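Local atomic coordinates of UspA1 (PDB entry 3NTN), a protein that serves as a trimeric autotransporter adhesin of the Moraxella catarrhalis outer membrane, with binding linked to fibronectin and the receptor CEACAM1. Residues T40-R45 / F55-D60; K46-G51 / K62-N67; T127-A132 / T140-A145; K93-V98 / T108-G113. One frame throughout, in Å; residues are numbered along the deposited sequence.

Contact 1 of 4, residues T40-R45 / F55-D60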
loop_
_atom_site.group_PDB
_atom_site.type_symbol
_atom_site.label_atom_id
_atom_site.label_comp_id
_atom_site.label_asym_id
_atom_site.label_seq_id
_atom_site.Cartn_x
_atom_site.Cartn_y
_atom_site.Cartn_z
ATOM N N THR B 40 -7.786 26.957 -3.750
ATOM C CA THR B 40 -9.087 26.570 -4.281
ATOM C C THR B 40 -9.923 25.861 -3.222
ATOM O O THR B 40 -9.480 24.909 -2.590
ATOM C CB THR B 40 -8.940 25.612 -5.504
ATOM O OG1 THR B 40 -8.239 26.254 -6.553
ATOM C CG2 THR B 40 -10.282 25.178 -6.030
ATOM N N ILE B 41 -11.149 26.318 -3.052
ATOM C CA ILE B 41 -12.108 25.515 -2.292
ATOM C C ILE B 41 -13.276 25.218 -3.205
ATOM O O ILE B 41 -13.869 26.118 -3.774
ATOM C CB ILE B 41 -12.519 26.174 -0.991
ATOM C CG1 ILE B 41 -11.284 26.378 -0.103
ATOM C CG2 ILE B 41 -13.608 25.364 -0.271
ATOM C CD1 ILE B 41 -11.451 27.433 0.945
ATOM N N ALA B 42 -13.529 23.937 -3.413
ATOM C CA ALA B 42 -14.542 23.509 -4.314
ATOM C C ALA B 42 -15.937 23.760 -3.682
ATOM O O ALA B 42 -16.890 24.019 -4.406
ATOM C CB ALA B 42 -14.374 22.060 -4.646
ATOM N N GLY B 43 -16.034 23.709 -2.347
ATOM C CA GLY B 43 -17.336 23.785 -1.679
ATOM C C GLY B 43 -17.346 23.138 -0.312
ATOM O O GLY B 43 -16.307 22.742 0.230
ATOM N N GLY B 44 -18.532 23.003 0.254
ATOM C CA GLY B 44 -18.690 22.481 1.591
ATOM C C GLY B 44 -18.693 23.650 2.542
ATOM O O GLY B 44 -19.156 24.730 2.199
ATOM N N ARG B 45 -18.133 23.451 3.726
ATOM C CA ARG B 45 -18.424 24.299 4.881
ATOM C C ARG B 45 -17.211 24.361 5.775
ATOM O O ARG B 45 -16.614 23.341 6.064
ATOM C CB ARG B 45 -19.604 23.705 5.671
ATOM C CG ARG B 45 -19.955 24.500 6.990
ATOM C CD ARG B 45 -21.365 24.188 7.561
ATOM N NE ARG B 45 -21.550 22.777 7.928
ATOM C CZ ARG B 45 -21.267 22.261 9.127
ATOM N NH1 ARG B 45 -20.759 23.034 10.079
ATOM N NH2 ARG B 45 -21.475 20.961 9.383
ATOM N N PHE B 55 -5.867 22.950 -2.191
ATOM C CA PHE B 55 -7.159 22.539 -2.602
ATOM C C PHE B 55 -7.839 21.867 -1.422
ATOM O O PHE B 55 -7.264 20.990 -0.809
ATOM C CB PHE B 55 -7.070 21.582 -3.796
ATOM C CG PHE B 55 -8.405 21.038 -4.212
ATOM C CD1 PHE B 55 -9.240 21.759 -5.053
ATOM C CD2 PHE B 55 -8.857 19.812 -3.699
ATOM C CE1 PHE B 55 -10.569 21.243 -5.438
ATOM C CE2 PHE B 55 -10.139 19.286 -4.057
ATOM C CZ PHE B 55 -10.996 20.013 -4.935
ATOM N N ALA B 56 -9.044 22.316 -1.079
ATOM C CA ALA B 56 -9.854 21.676 -0.025
ATOM C C ALA B 56 -11.261 21.528 -0.552
ATOM O O ALA B 56 -11.715 22.334 -1.345
ATOM C CB ALA B 56 -9.855 22.546 1.280
ATOM N N ALA B 57 -11.953 20.454 -0.156
ATOM C CA ALA B 57 -13.424 20.373 -0.327
ATOM C C ALA B 57 -14.016 19.518 0.801
ATOM O O ALA B 57 -13.368 18.607 1.266
ATOM C CB ALA B 57 -13.738 19.788 -1.679
ATOM N N GLY B 58 -15.242 19.788 1.212
ATOM C CA GLY B 58 -15.931 18.974 2.193
ATOM C C GLY B 58 -16.188 19.823 3.427
ATOM O O GLY B 58 -16.491 21.016 3.319
ATOM N N ILE B 59 -16.046 19.226 4.618
ATOM C CA ILE B 59 -16.342 19.947 5.801
ATOM C C ILE B 59 -15.102 20.075 6.690
ATOM O O ILE B 59 -14.442 19.065 7.046
ATOM C CB ILE B 59 -17.482 19.286 6.580
ATOM C CG1 ILE B 59 -18.776 19.354 5.793
ATOM C CG2 ILE B 59 -17.648 19.936 7.975
ATOM C CD1 ILE B 59 -19.892 18.490 6.413
ATOM N N ASP B 60 -14.771 21.321 7.038
ATOM C CA ASP B 60 -13.790 21.599 8.093
ATOM C C ASP B 60 -12.335 21.165 7.774
ATOM O O ASP B 60 -11.603 20.721 8.656
ATOM C CB ASP B 60 -14.276 21.041 9.487
ATOM C CG ASP B 60 -13.714 21.844 10.656
ATOM O OD1 ASP B 60 -13.031 22.870 10.429
ATOM O OD2 ASP B 60 -13.900 21.452 11.806
#
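Gly58 O receives two N-H groups and a C-H. Arg45 N donates to it at 3.0 Å, tilted 19° from the carbonyl plane. Gly44 CA approaches the same Gly58 O to 3.2 Å, and Asn47 ND2 is a second hydrogen-bond donor. The two segments are parallel strands of successive coils. Before the corner of the chain, Ala56 N bonds to Thr40 O at 3.0 Å and Ala42 N bonds to Ala56 O. After it, Asp60 N bonds to Arg45 O at 2.9 Å. A beta bulge between Ile41 and Gly44 shifts the register by one residue. There Gly58 N meets Gly43 O from above the carbonyl plane, at 3.3 Å. Gly44 has no side chain, which lets its backbone close on Gly58 O.

Phe55 has CG anti to the backbone N (chi1 176°), and its ring turns to the neighbouring strand. Thr40 CG2 lies at the ring edge, 3.7 Å from Phe55 CD1. Ala42 CB touches both the ring, at Phe55 CZ, and Ala57 CB, 3.8 Å from the latter. Phe55 also packs on Phe55 of the second subunit and Ala57 of the third. Further on, Ile59 CG2 lies over one face of the Arg45 guanidinium, offset toward its rim, and Arg45 NE bonds to Asp38 of the second subunit. Backbone bonds and small apolar contacts thus join the coils, and Phe55 and Arg45 reach on to other subunits.

Contact 2 of 4, residues K46-G51 / K62-N67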
loop_
_atom_site.group_PDB
_atom_site.type_symbol
_atom_site.label_atom_id
_atom_site.label_comp_id
_atom_site.label_asym_id
_atom_site.label_seq_id
_atom_site.Cartn_x
_atom_site.Cartn_y
_atom_site.Cartn_z
ATOM N N LYS B 46 -16.872 25.563 6.231
ATOM C CA LYS B 46 -15.820 25.768 7.236
ATOM C C LYS B 46 -14.404 25.342 6.752
ATOM O O LYS B 46 -13.554 24.984 7.554
ATOM C CB LYS B 46 -16.199 25.015 8.494
ATOM C CG LYS B 46 -16.118 25.768 9.746
ATOM C CD LYS B 46 -17.030 25.040 10.769
ATOM C CE LYS B 46 -16.300 24.141 11.774
ATOM N NZ LYS B 46 -17.130 22.910 12.123
ATOM N N ASN B 47 -14.167 25.376 5.443
ATOM C CA ASN B 47 -12.847 25.059 4.875
ATOM C C ASN B 47 -11.893 26.263 4.861
ATOM O O ASN B 47 -12.311 27.416 4.686
ATOM C CB ASN B 47 -12.955 24.514 3.454
ATOM C CG ASN B 47 -13.746 23.213 3.376
ATOM O OD1 ASN B 47 -13.334 22.206 3.929
ATOM N ND2 ASN B 47 -14.881 23.233 2.686
ATOM N N GLN B 48 -10.612 25.965 5.064
ATOM C CA GLN B 48 -9.533 26.918 4.823
ATOM C C GLN B 48 -8.568 26.371 3.784
ATOM O O GLN B 48 -8.458 25.151 3.597
ATOM C CB GLN B 48 -8.777 27.232 6.100
ATOM C CG GLN B 48 -9.651 27.834 7.179
ATOM C CD GLN B 48 -8.908 27.953 8.472
ATOM O OE1 GLN B 48 -7.662 27.887 8.505
ATOM N NE2 GLN B 48 -9.653 28.131 9.567
ATOM N N ALA B 49 -7.948 27.290 3.059
ATOM C CA ALA B 49 -6.873 26.956 2.190
ATOM C C ALA B 49 -5.863 28.114 2.176
ATOM O O ALA B 49 -5.881 28.991 1.323
ATOM C CB ALA B 49 -7.381 26.584 0.788
ATOM N N THR B 50 -4.991 28.110 3.167
ATOM C CA THR B 50 -3.938 29.105 3.241
ATOM C C THR B 50 -2.700 28.795 2.375
ATOM O O THR B 50 -1.879 29.679 2.163
ATOM C CB THR B 50 -3.510 29.368 4.671
ATOM O OG1 THR B 50 -2.846 28.195 5.174
ATOM C CG2 THR B 50 -4.754 29.744 5.590
ATOM N N GLY B 51 -2.542 27.588 1.851
ATOM C CA GLY B 51 -1.337 27.354 1.087
ATOM C C GLY B 51 -1.356 27.769 -0.371
ATOM O O GLY B 51 -2.432 27.731 -1.031
ATOM N N LYS B 62 -8.366 21.963 6.359
ATOM C CA LYS B 62 -7.391 23.014 6.286
ATOM C C LYS B 62 -6.332 22.573 5.309
ATOM O O LYS B 62 -5.571 21.657 5.578
ATOM C CB LYS B 62 -6.735 23.249 7.649
ATOM C CG LYS B 62 -7.674 23.844 8.704
ATOM C CD LYS B 62 -6.880 24.175 10.018
ATOM C CE LYS B 62 -7.731 24.922 11.026
ATOM N NZ LYS B 62 -9.067 24.251 11.152
ATOM N N ALA B 63 -6.268 23.251 4.171
ATOM C CA ALA B 63 -5.313 22.905 3.159
ATOM C C ALA B 63 -4.327 24.046 3.256
ATOM O O ALA B 63 -4.269 24.910 2.350
ATOM C CB ALA B 63 -6.002 22.886 1.856
ATOM N N ASN B 64 -3.554 24.025 4.367
ATOM C CA ASN B 64 -2.788 25.171 4.864
ATOM C C ASN B 64 -1.279 25.032 4.777
ATOM O O ASN B 64 -0.565 25.358 5.705
ATOM C CB ASN B 64 -3.200 25.550 6.300
ATOM C CG ASN B 64 -4.629 26.111 6.386
ATOM O OD1 ASN B 64 -5.347 26.182 5.384
ATOM N ND2 ASN B 64 -5.053 26.489 7.609
ATOM N N ALA B 65 -0.788 24.540 3.643
ATOM C CA ALA B 65 0.660 24.615 3.319
ATOM C C ALA B 65 0.737 24.459 1.828
ATOM O O ALA B 65 -0.278 24.034 1.142
ATOM C CB ALA B 65 1.420 23.529 3.990
ATOM N N ASP B 66 1.900 24.767 1.273
ATOM C CA ASP B 66 1.962 24.817 -0.157
ATOM C C ASP B 66 1.548 23.464 -0.758
ATOM O O ASP B 66 1.937 22.424 -0.262
ATOM C CB ASP B 66 3.322 25.300 -0.639
ATOM C CG ASP B 66 3.626 26.745 -0.193
ATOM O OD1 ASP B 66 4.812 27.128 -0.314
ATOM O OD2 ASP B 66 2.691 27.485 0.256
ATOM N N ASN B 67 0.713 23.518 -1.804
ATOM C CA ASN B 67 0.276 22.321 -2.583
ATOM C C ASN B 67 -0.509 21.265 -1.790
ATOM O O ASN B 67 -0.761 20.175 -2.282
ATOM C CB ASN B 67 1.426 21.670 -3.377
ATOM C CG ASN B 67 2.329 22.700 -4.034
ATOM O OD1 ASN B 67 1.859 23.631 -4.724
ATOM N ND2 ASN B 67 3.638 22.550 -3.828
HETATM O O HOH W 1 -11.045 24.310 8.916
#
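Gln48 and Asn64 both place CG anti to their carbonyl carbon (chi1 -60° and -68°), which brings their amides together beside the strands. The two side chains cross with amide planes only 17° apart. Asn64 ND2 donates to Gln48 OE1 at 3.1 Å, and this oxygen lies in the amide plane of Asn64. The other end of the same amide turns back to the main chain. Asn64 OD1 accepts Thr50 N at 3.0 Å, with the donor above the carbonyl plane. Both ends of the Asn64 amide are therefore held, which fixes its rotation.

Lys62 runs alongside Gln48 in the same direction, its CE 3.9 Å from Gln48 OE1. Lys62 NZ donates to a water at 3.0 Å, and that water has Lys46 O among the acceptors near it. Backbone bonds set the pairing: Ala63 N to Gln48 O at 3.0 Å, and Gly51 N to a lone pair of Ala63 O at 3.2 Å. Behind them Ala49 CB meets Ala63 CB at 4.1 Å. Gly51 CA faces Ala65 O at 3.5 Å, in a nearly straight C-H contact. Asn47 is hydrogen-bonded to Asn32 on one neighbouring coil and to Asn61 on the other. Such stacking of coils, with short parallel strands and in-register asparagines, is typical of the left-handed parallel beta-roll of YadA-like adhesin heads.

Contact 3 of 4, residues T127-A132 / T140-A145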
loop_
_atom_site.group_PDB
_atom_site.type_symbol
_atom_site.label_atom_id
_atom_site.label_comp_id
_atom_site.label_asym_id
_atom_site.label_seq_id
_atom_site.Cartn_x
_atom_site.Cartn_y
_atom_site.Cartn_z
ATOM N N THR B 127 12.946 2.077 10.837
ATOM C CA THR B 127 14.142 1.500 11.492
ATOM C C THR B 127 15.113 0.976 10.443
ATOM O O THR B 127 14.738 0.757 9.274
ATOM C CB THR B 127 13.803 0.410 12.544
ATOM O OG1 THR B 127 13.049 -0.669 11.930
ATOM C CG2 THR B 127 12.978 1.046 13.701
ATOM N N ILE B 128 16.375 0.832 10.859
ATOM C CA ILE B 128 17.439 0.332 10.018
ATOM C C ILE B 128 17.645 -1.113 10.405
ATOM O O ILE B 128 18.048 -1.400 11.518
ATOM C CB ILE B 128 18.733 1.135 10.200
ATOM C CG1 ILE B 128 18.523 2.592 9.762
ATOM C CG2 ILE B 128 19.898 0.499 9.383
ATOM C CD1 ILE B 128 19.703 3.509 10.094
ATOM N N VAL B 129 17.322 -2.034 9.498
ATOM C CA VAL B 129 17.427 -3.461 9.801
ATOM C C VAL B 129 18.342 -4.111 8.781
ATOM O O VAL B 129 17.917 -4.509 7.725
ATOM C CB VAL B 129 16.029 -4.181 9.796
ATOM C CG1 VAL B 129 16.190 -5.559 10.317
ATOM C CG2 VAL B 129 15.044 -3.445 10.670
ATOM N N ASN B 130 19.615 -4.201 9.126
ATOM C CA ASN B 130 20.575 -4.833 8.242
ATOM C C ASN B 130 20.749 -6.315 8.578
ATOM O O ASN B 130 21.222 -7.091 7.745
ATOM C CB ASN B 130 21.917 -4.074 8.268
ATOM C CG ASN B 130 22.008 -2.993 7.169
ATOM O OD1 ASN B 130 21.933 -3.295 5.976
ATOM N ND2 ASN B 130 22.198 -1.743 7.576
ATOM N N SER B 131 20.329 -6.721 9.773
ATOM C CA SER B 131 20.565 -8.075 10.251
ATOM C C SER B 131 19.627 -8.395 11.407
ATOM O O SER B 131 18.850 -7.526 11.818
ATOM C CB SER B 131 22.007 -8.218 10.734
ATOM O OG SER B 131 22.134 -7.567 11.982
ATOM N N ALA B 132 19.691 -9.628 11.926
ATOM C CA ALA B 132 18.826 -10.044 13.012
ATOM C C ALA B 132 19.436 -11.238 13.698
ATOM O O ALA B 132 20.110 -12.060 13.049
ATOM C CB ALA B 132 17.394 -10.410 12.485
ATOM N N THR B 140 22.126 -12.143 8.200
ATOM C CA THR B 140 22.785 -10.899 7.742
ATOM C C THR B 140 22.535 -10.631 6.262
ATOM O O THR B 140 21.969 -11.461 5.554
ATOM C CB THR B 140 24.326 -10.883 7.964
ATOM O OG1 THR B 140 24.912 -11.954 7.233
ATOM C CG2 THR B 140 24.747 -10.967 9.468
ATOM N N GLY B 141 22.957 -9.456 5.815
ATOM C CA GLY B 141 22.929 -9.085 4.417
ATOM C C GLY B 141 21.543 -8.800 3.898
ATOM O O GLY B 141 21.201 -9.179 2.753
ATOM N N PHE B 142 20.725 -8.152 4.730
ATOM C CA PHE B 142 19.428 -7.678 4.266
ATOM C C PHE B 142 19.581 -6.437 3.349
ATOM O O PHE B 142 20.317 -5.475 3.650
ATOM C CB PHE B 142 18.532 -7.276 5.442
ATOM C CG PHE B 142 18.250 -8.384 6.439
ATOM C CD1 PHE B 142 18.362 -9.739 6.093
ATOM C CD2 PHE B 142 17.791 -8.066 7.711
ATOM C CE1 PHE B 142 18.091 -10.714 7.005
ATOM C CE2 PHE B 142 17.501 -9.065 8.617
ATOM C CZ PHE B 142 17.654 -10.378 8.270
ATOM N N ALA B 143 18.794 -6.461 2.267
ATOM C CA ALA B 143 18.567 -5.337 1.350
ATOM C C ALA B 143 17.483 -4.400 1.857
ATOM O O ALA B 143 16.592 -4.795 2.654
ATOM C CB ALA B 143 18.219 -5.864 -0.033
ATOM N N GLY B 144 17.587 -3.154 1.396
ATOM C CA GLY B 144 16.612 -2.120 1.652
ATOM C C GLY B 144 16.579 -1.589 3.078
ATOM O O GLY B 144 15.506 -1.294 3.586
ATOM N N ALA B 145 17.738 -1.486 3.727
ATOM C CA ALA B 145 17.851 -0.833 5.025
ATOM C C ALA B 145 18.363 0.638 4.919
ATOM O O ALA B 145 17.688 1.482 4.290
ATOM C CB ALA B 145 18.717 -1.656 5.955
#
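Phe142, Ala145 and Asn130 carry this contact at the foot of a beta-hairpin made by strands 132-134 and 137-139. The segments are the loops that lead into and out of the hairpin. Phe142 N donates to Asn130 O at 3.2 Å, tilted 32° from the carbonyl plane. This is the one hydrogen bond between them. The Phe142 side chain then folds over the opposing backbone, with CG anti to its carbonyl carbon (chi1 -59°). Its CB and CG lie close to Asn130 O. Its CD2 reaches Ser131 N at 3.5 Å. Val129 O sits at the ring edge, in the ring plane, 3.6 Å from Phe142 CD2. Val129 CG1 touches the same CD2 at 4.0 Å, the two side chains crossing at a slant. Next to CD2, Phe142 CE2 meets Ala132 CB at 4.1 Å.

Ala145 closes the other end of the contact. Its CB points toward residues 127-132 and lies 3.5 Å from Val129 O. The same methyl meets Ile128 CG2 at 4.2 Å. The end of the Asn130 side chain also approaches Ala145 CB, but it has two conformers, so this touch is doubtful. Other subunits add to the packing: Gln184 of the second subunit on Phe142, and Gln163 of the third subunit on Val129. Beside the hairpin strands, Ser131 CB touches Thr140 CG2 at 4.1 Å.

Contact 4 of 4, residues K93-V98 / T108-G113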
loop_
_atom_site.group_PDB
_atom_site.type_symbol
_atom_site.label_atom_id
_atom_site.label_comp_id
_atom_site.label_asym_id
_atom_site.label_seq_id
_atom_site.Cartn_x
_atom_site.Cartn_y
_atom_site.Cartn_z
ATOM N N LYS B 93 3.042 21.098 10.746
ATOM C CA LYS B 93 4.171 21.868 10.211
ATOM C C LYS B 93 5.463 21.112 10.497
ATOM O O LYS B 93 5.674 20.690 11.621
ATOM C CB LYS B 93 4.165 23.223 10.926
ATOM C CG LYS B 93 4.935 24.360 10.271
ATOM C CD LYS B 93 5.407 25.419 11.318
ATOM C CE LYS B 93 6.043 26.618 10.609
ATOM N NZ LYS B 93 6.729 27.598 11.489
ATOM N N GLY B 94 6.323 20.928 9.497
ATOM C CA GLY B 94 7.540 20.092 9.674
ATOM C C GLY B 94 7.340 18.565 9.547
ATOM O O GLY B 94 8.200 17.770 9.995
ATOM N N GLN B 95 6.206 18.164 8.964
ATOM C CA GLN B 95 5.986 16.830 8.446
ATOM C C GLN B 95 5.698 17.027 6.981
ATOM O O GLN B 95 4.577 17.357 6.634
ATOM C CB GLN B 95 4.770 16.160 9.093
ATOM C CG GLN B 95 5.055 15.608 10.443
ATOM C CD GLN B 95 3.852 15.007 11.127
ATOM O OE1 GLN B 95 2.781 15.633 11.223
ATOM N NE2 GLN B 95 4.034 13.795 11.665
ATOM N N GLN B 96 6.694 16.810 6.125
ATOM C CA GLN B 96 6.606 17.129 4.722
ATOM C C GLN B 96 6.430 15.861 3.918
ATOM O O GLN B 96 6.893 14.813 4.315
ATOM C CB GLN B 96 7.870 17.869 4.276
ATOM C CG GLN B 96 8.125 19.129 5.075
ATOM C CD GLN B 96 9.455 19.762 4.768
ATOM O OE1 GLN B 96 9.607 20.446 3.742
ATOM N NE2 GLN B 96 10.444 19.538 5.653
ATOM N N ASN B 97 5.735 15.947 2.792
ATOM C CA ASN B 97 5.602 14.809 1.873
ATOM C C ASN B 97 4.912 13.613 2.465
ATOM O O ASN B 97 5.330 12.474 2.252
ATOM C CB ASN B 97 6.962 14.396 1.292
ATOM C CG ASN B 97 7.548 15.464 0.428
ATOM O OD1 ASN B 97 8.487 16.112 0.825
ATOM N ND2 ASN B 97 6.970 15.681 -0.758
ATOM N N VAL B 98 3.849 13.879 3.211
ATOM C CA VAL B 98 3.148 12.819 3.877
ATOM C C VAL B 98 1.795 12.646 3.195
ATOM O O VAL B 98 1.165 13.628 2.830
ATOM C CB VAL B 98 3.015 13.114 5.343
ATOM C CG1 VAL B 98 2.066 12.099 6.024
ATOM C CG2 VAL B 98 4.421 13.197 6.006
ATOM N N THR B 108 1.540 11.320 14.857
ATOM C CA THR B 108 2.521 11.631 15.927
ATOM C C THR B 108 3.939 11.146 15.594
ATOM O O THR B 108 4.929 11.904 15.714
ATOM C CB THR B 108 2.071 11.032 17.270
ATOM O OG1 THR B 108 0.884 11.711 17.713
ATOM C CG2 THR B 108 3.171 11.173 18.383
ATOM N N ASN B 109 4.049 9.888 15.154
ATOM C CA ASN B 109 5.373 9.321 14.929
ATOM C C ASN B 109 5.769 9.156 13.484
ATOM O O ASN B 109 6.836 8.650 13.183
ATOM C CB ASN B 109 5.552 8.038 15.723
ATOM C CG ASN B 109 5.685 8.308 17.202
ATOM O OD1 ASN B 109 6.666 8.921 17.658
ATOM N ND2 ASN B 109 4.698 7.858 17.967
ATOM N N ALA B 110 4.919 9.644 12.597
ATOM C CA ALA B 110 5.147 9.625 11.165
ATOM C C ALA B 110 6.278 10.590 10.820
ATOM O O ALA B 110 6.230 11.750 11.216
ATOM C CB ALA B 110 3.908 10.044 10.496
ATOM N N GLN B 111 7.299 10.129 10.104
ATOM C CA GLN B 111 8.304 11.052 9.547
ATOM C C GLN B 111 7.991 11.506 8.109
ATOM O O GLN B 111 7.126 10.955 7.416
ATOM C CB GLN B 111 9.703 10.424 9.561
ATOM C CG GLN B 111 10.233 9.944 10.907
ATOM C CD GLN B 111 11.205 8.772 10.719
ATOM O OE1 GLN B 111 10.893 7.780 10.023
ATOM N NE2 GLN B 111 12.406 8.895 11.305
ATOM N N ASN B 112 8.723 12.511 7.664
ATOM C CA ASN B 112 8.674 12.971 6.272
ATOM C C ASN B 112 8.672 11.782 5.299
ATOM O O ASN B 112 9.466 10.870 5.444
ATOM C CB ASN B 112 9.846 13.913 5.971
ATOM C CG ASN B 112 9.843 15.146 6.850
ATOM O OD1 ASN B 112 8.786 15.635 7.266
ATOM N ND2 ASN B 112 11.015 15.668 7.123
ATOM N N GLY B 113 7.749 11.793 4.339
ATOM C CA GLY B 113 7.707 10.756 3.325
ATOM C C GLY B 113 6.813 9.590 3.721
ATOM O O GLY B 113 6.775 8.598 3.044
#
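Asn112 lies beside Gln96, where two successive loops of the beta-roll meet. One loop leads into strand 99-101 and the other into strand 115-117. From its backbone the Asn112 side chain runs along Gln96. Its CB rests 3.5 Å from Gln96 O. With CG anti to the carbonyl carbon (chi1 -60°), the amide carbon comes next to the Gln96 backbone, CG 3.6 Å from Gln96 N. At the tip Asn112 OD1 accepts Gln96 N at 2.7 Å, a nearly straight bond whose donor stands above the carbonyl plane. The same OD1 lies 3.3 Å from Gln95 CA. Asn112 ND2 is near Gln96 NE2, but the two amide planes are almost perpendicular, 86° apart. The side chain thus stands in for a backbone acceptor.

The next residue continues the pairing through the main chain. Gly113 N donates to Gln96 O at 3.1 Å. Gln95 extends the contact the other way. Its NE2 donates to Ala110 O at 3.0 Å and also to Thr107 O, while its OE1 accepts Lys92 N. These bonds hold both ends of the Gln95 amide. On the third subunit, His119 packs against Asn97. The second loop also rests on a valine: Val98 CG2 lies 3.8 Å from Gln111 O and 4.0 Å from Gly113 N.

From the N terminus, contact 1 opens first. Contact 2 opens before contact 1 closes, so the two cross along the chain. Strand 48-49 lies in the loop of contact 1, and strand 55-57 in that of contact 2. Their centres are 9 Å apart and the two touch directly. Together they tie the same neighbouring coils at two places round the turn. Contact 4 follows in series and closes a loop round strand 99-101, farther along the roll. Contact 3 comes last and closes round the hairpin of strands 132-134 and 137-139. Contacts 1 and 3 lie on opposite sides of the chain's centre, about 43 Å apart between centres.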